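Local coordinates for protein D-aminoacid aminotransferase-like PLP-dependent enzyme (Haemophilus somnus, PDB 3CEB) that is probably a pyridoxal-phosphate-dependent lyase of the class IV aminotransferase family, putatively acting on 4-amino-4-deoxychorismate, at residues A[140-145]-A[182-187]. Residues are numbered along the deposited sequence; the frame is centred on the assembly and turned at random.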
loop_
_atom_site.group_PDB
_atom_site.type_symbol
_atom_site.label_atom_id
_atom_site.label_comp_id
_atom_site.label_asym_id
_atom_site.label_seq_id
_atom_site.Cartn_x
_atom_site.Cartn_y
_atom_site.Cartn_z
ATOM N N ILE A 140 1.702 -11.442 -0.831
ATOM C CA ILE A 140 0.828 -12.593 -1.015
ATOM C C ILE A 140 1.679 -13.786 -1.424
ATOM O O ILE A 140 2.695 -13.652 -2.094
ATOM C CB ILE A 140 -0.331 -12.335 -2.030
ATOM C CG1 ILE A 140 0.180 -12.057 -3.447
ATOM C CG2 ILE A 140 -1.183 -11.171 -1.583
ATOM C CD1 ILE A 140 -0.946 -11.989 -4.514
ATOM N N PHE A 141 1.248 -14.954 -0.994
ATOM C CA PHE A 141 2.013 -16.170 -1.144
ATOM C C PHE A 141 1.125 -17.255 -1.687
ATOM O O PHE A 141 0.024 -17.445 -1.223
ATOM C CB PHE A 141 2.550 -16.564 0.227
ATOM C CG PHE A 141 3.453 -15.517 0.836
ATOM C CD1 PHE A 141 2.940 -14.500 1.610
ATOM C CD2 PHE A 141 4.826 -15.533 0.601
ATOM C CE1 PHE A 141 3.783 -13.504 2.135
ATOM C CE2 PHE A 141 5.676 -14.563 1.132
ATOM C CZ PHE A 141 5.151 -13.536 1.888
ATOM N N ARG A 142 1.592 -17.971 -2.689
ATOM C CA ARG A 142 0.730 -18.952 -3.325
ATOM C C ARG A 142 0.834 -20.304 -2.664
ATOM O O ARG A 142 1.893 -20.784 -2.396
ATOM C CB ARG A 142 1.016 -19.044 -4.828
ATOM C CG ARG A 142 -0.070 -19.776 -5.596
ATOM C CD ARG A 142 0.109 -19.662 -7.125
ATOM N NE ARG A 142 1.393 -20.202 -7.616
ATOM C CZ ARG A 142 1.700 -21.503 -7.701
ATOM N NH1 ARG A 142 0.827 -22.439 -7.298
ATOM N NH2 ARG A 142 2.894 -21.877 -8.171
ATOM N N GLN A 143 -0.309 -20.893 -2.384
ATOM C CA GLN A 143 -0.360 -22.231 -1.831
ATOM C C GLN A 143 -1.521 -22.950 -2.449
ATOM O O GLN A 143 -2.664 -22.499 -2.398
ATOM C CB GLN A 143 -0.532 -22.198 -0.329
ATOM C CG GLN A 143 -0.285 -23.516 0.300
ATOM C CD GLN A 143 -0.280 -23.423 1.786
ATOM O OE1 GLN A 143 -1.310 -23.133 2.377
ATOM N NE2 GLN A 143 0.882 -23.645 2.413
ATOM N N ASN A 144 -1.231 -24.083 -3.046
ATOM C CA ASN A 144 -2.253 -24.749 -3.819
ATOM C C ASN A 144 -2.656 -23.811 -4.939
ATOM O O ASN A 144 -1.825 -23.382 -5.775
ATOM C CB ASN A 144 -3.467 -25.036 -2.937
ATOM C CG ASN A 144 -3.286 -26.307 -2.125
ATOM O OD1 ASN A 144 -2.154 -26.785 -1.958
ATOM N ND2 ASN A 144 -4.399 -26.886 -1.645
ATOM N N ASN A 145 -3.928 -23.456 -4.927
ATOM C CA ASN A 145 -4.385 -22.514 -5.895
ATOM C C ASN A 145 -4.889 -21.288 -5.256
ATOM O O ASN A 145 -5.633 -20.594 -5.859
ATOM C CB ASN A 145 -5.468 -23.124 -6.738
ATOM C CG ASN A 145 -4.901 -23.813 -7.925
ATOM O OD1 ASN A 145 -4.961 -25.046 -8.040
ATOM N ND2 ASN A 145 -4.273 -23.032 -8.803
ATOM N N TYR A 182 5.197 -22.275 0.991
ATOM C CA TYR A 182 4.652 -21.508 -0.161
ATOM C C TYR A 182 5.432 -21.677 -1.499
ATOM O O TYR A 182 6.601 -22.029 -1.513
ATOM C CB TYR A 182 4.455 -20.039 0.229
ATOM C CG TYR A 182 3.506 -19.921 1.388
ATOM C CD1 TYR A 182 2.145 -20.022 1.193
ATOM C CD2 TYR A 182 3.959 -19.754 2.685
ATOM C CE1 TYR A 182 1.260 -19.960 2.244
ATOM C CE2 TYR A 182 3.070 -19.684 3.760
ATOM C CZ TYR A 182 1.727 -19.793 3.518
ATOM O OH TYR A 182 0.821 -19.720 4.527
ATOM N N GLU A 183 4.750 -21.431 -2.612
ATOM C CA GLU A 183 5.261 -21.733 -3.932
ATOM C C GLU A 183 5.677 -20.547 -4.761
ATOM O O GLU A 183 6.316 -20.703 -5.787
ATOM C CB GLU A 183 4.168 -22.447 -4.702
ATOM C CG GLU A 183 3.648 -23.697 -4.003
ATOM C CD GLU A 183 2.578 -24.384 -4.788
ATOM O OE1 GLU A 183 2.894 -25.158 -5.712
ATOM O OE2 GLU A 183 1.406 -24.141 -4.476
ATOM N N GLU A 184 5.336 -19.357 -4.297
ATOM C CA GLU A 184 5.521 -18.152 -5.077
ATOM C C GLU A 184 5.161 -16.968 -4.220
ATOM O O GLU A 184 4.282 -17.088 -3.382
ATOM C CB GLU A 184 4.593 -18.188 -6.287
ATOM C CG GLU A 184 4.786 -17.028 -7.246
ATOM C CD GLU A 184 3.832 -17.031 -8.441
ATOM O OE1 GLU A 184 3.184 -18.043 -8.729
ATOM O OE2 GLU A 184 3.733 -15.987 -9.113
ATOM N N ILE A 185 5.851 -15.848 -4.435
ATOM C CA ILE A 185 5.658 -14.613 -3.683
ATOM C C ILE A 185 5.364 -13.467 -4.626
ATOM O O ILE A 185 5.987 -13.349 -5.679
ATOM C CB ILE A 185 6.951 -14.174 -2.911
ATOM C CG1 ILE A 185 7.563 -15.349 -2.126
ATOM C CG2 ILE A 185 6.658 -12.951 -1.999
ATOM C CD1 ILE A 185 8.733 -14.967 -1.275
ATOM N N ARG A 186 4.428 -12.606 -4.260
ATOM C CA ARG A 186 4.171 -11.421 -5.062
ATOM C C ARG A 186 3.808 -10.242 -4.212
ATOM O O ARG A 186 3.452 -10.393 -3.040
ATOM C CB ARG A 186 3.045 -11.637 -6.062
ATOM C CG ARG A 186 3.459 -12.432 -7.252
ATOM C CD ARG A 186 2.386 -12.334 -8.301
ATOM N NE ARG A 186 2.247 -13.579 -9.058
ATOM C CZ ARG A 186 1.295 -13.802 -9.969
ATOM N NH1 ARG A 186 0.410 -12.838 -10.233
ATOM N NH2 ARG A 186 1.229 -14.983 -10.608
ATOM N N LEU A 187 3.928 -9.059 -4.782
ATOM C CA LEU A 187 3.466 -7.885 -4.124
ATOM C C LEU A 187 2.104 -7.371 -4.533
ATOM O O LEU A 187 1.688 -7.531 -5.624
ATOM C CB LEU A 187 4.546 -6.817 -4.067
ATOM C CG LEU A 187 4.880 -5.843 -5.171
ATOM C CD1 LEU A 187 3.771 -4.977 -5.530
ATOM C CD2 LEU A 187 5.976 -5.052 -4.680
#
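I140 and R186 form an antiparallel hydrogen-bonded pair, I140 N giving to R186 O and R186 N to I140 O, both 3.0 Å. F141 and I185 follow as the non-hydrogen-bonded pair, their CA atoms 4.7 Å apart, and segments 140-143 and 185-187 run at 146° to each other. Beyond them E183 and E184 share R142 as partner, as in a beta bulge: R142 N bonds to E184 O, while R142 O accepts from E183 N, so Q143 lies nearest Y182. On the face bearing F141, its CB sits over the Y182 ring, 4.0 Å from the ring centroid, in a CH-pi contact. The two rings are oblique, with planes at 50°. I185 lies alongside F141 and points the same way, its CG2 3.7 Å from F141 CE2; M124 of strand 122-127 touches both. The Q143 amide, bonded through NE2 to Q181 OE1, lies nearly parallel to the Y182 ring near CE1. Strand 185-188 is an outermost strand, within this chain, of a mixed four-stranded sheet in the class IV aminotransferase fold, flanking 138-143, whose other neighbour is 146-150. R142, E184 and R186 build a salt-bridge chain on the opposite face, which E183 joins. Extended at chi1 (-165°) and bent at chi3, R142 brings NE to E184 OE1 at 3.0 Å, nearly straight, in the guanidinium plane but somewhat out of the carboxylate plane, on its anti side. R186 grips the other oxygen side-on: NE and NH2 both reach E184 OE2, from one face of its plane, so the carboxylate bridges two arginines. E183 CB lies over one face of the R142 guanidinium, toward its rim, while E183 OE2 pairs with NH1 by charge alone, well out of that plane, and accepts a weak bond from N144 N.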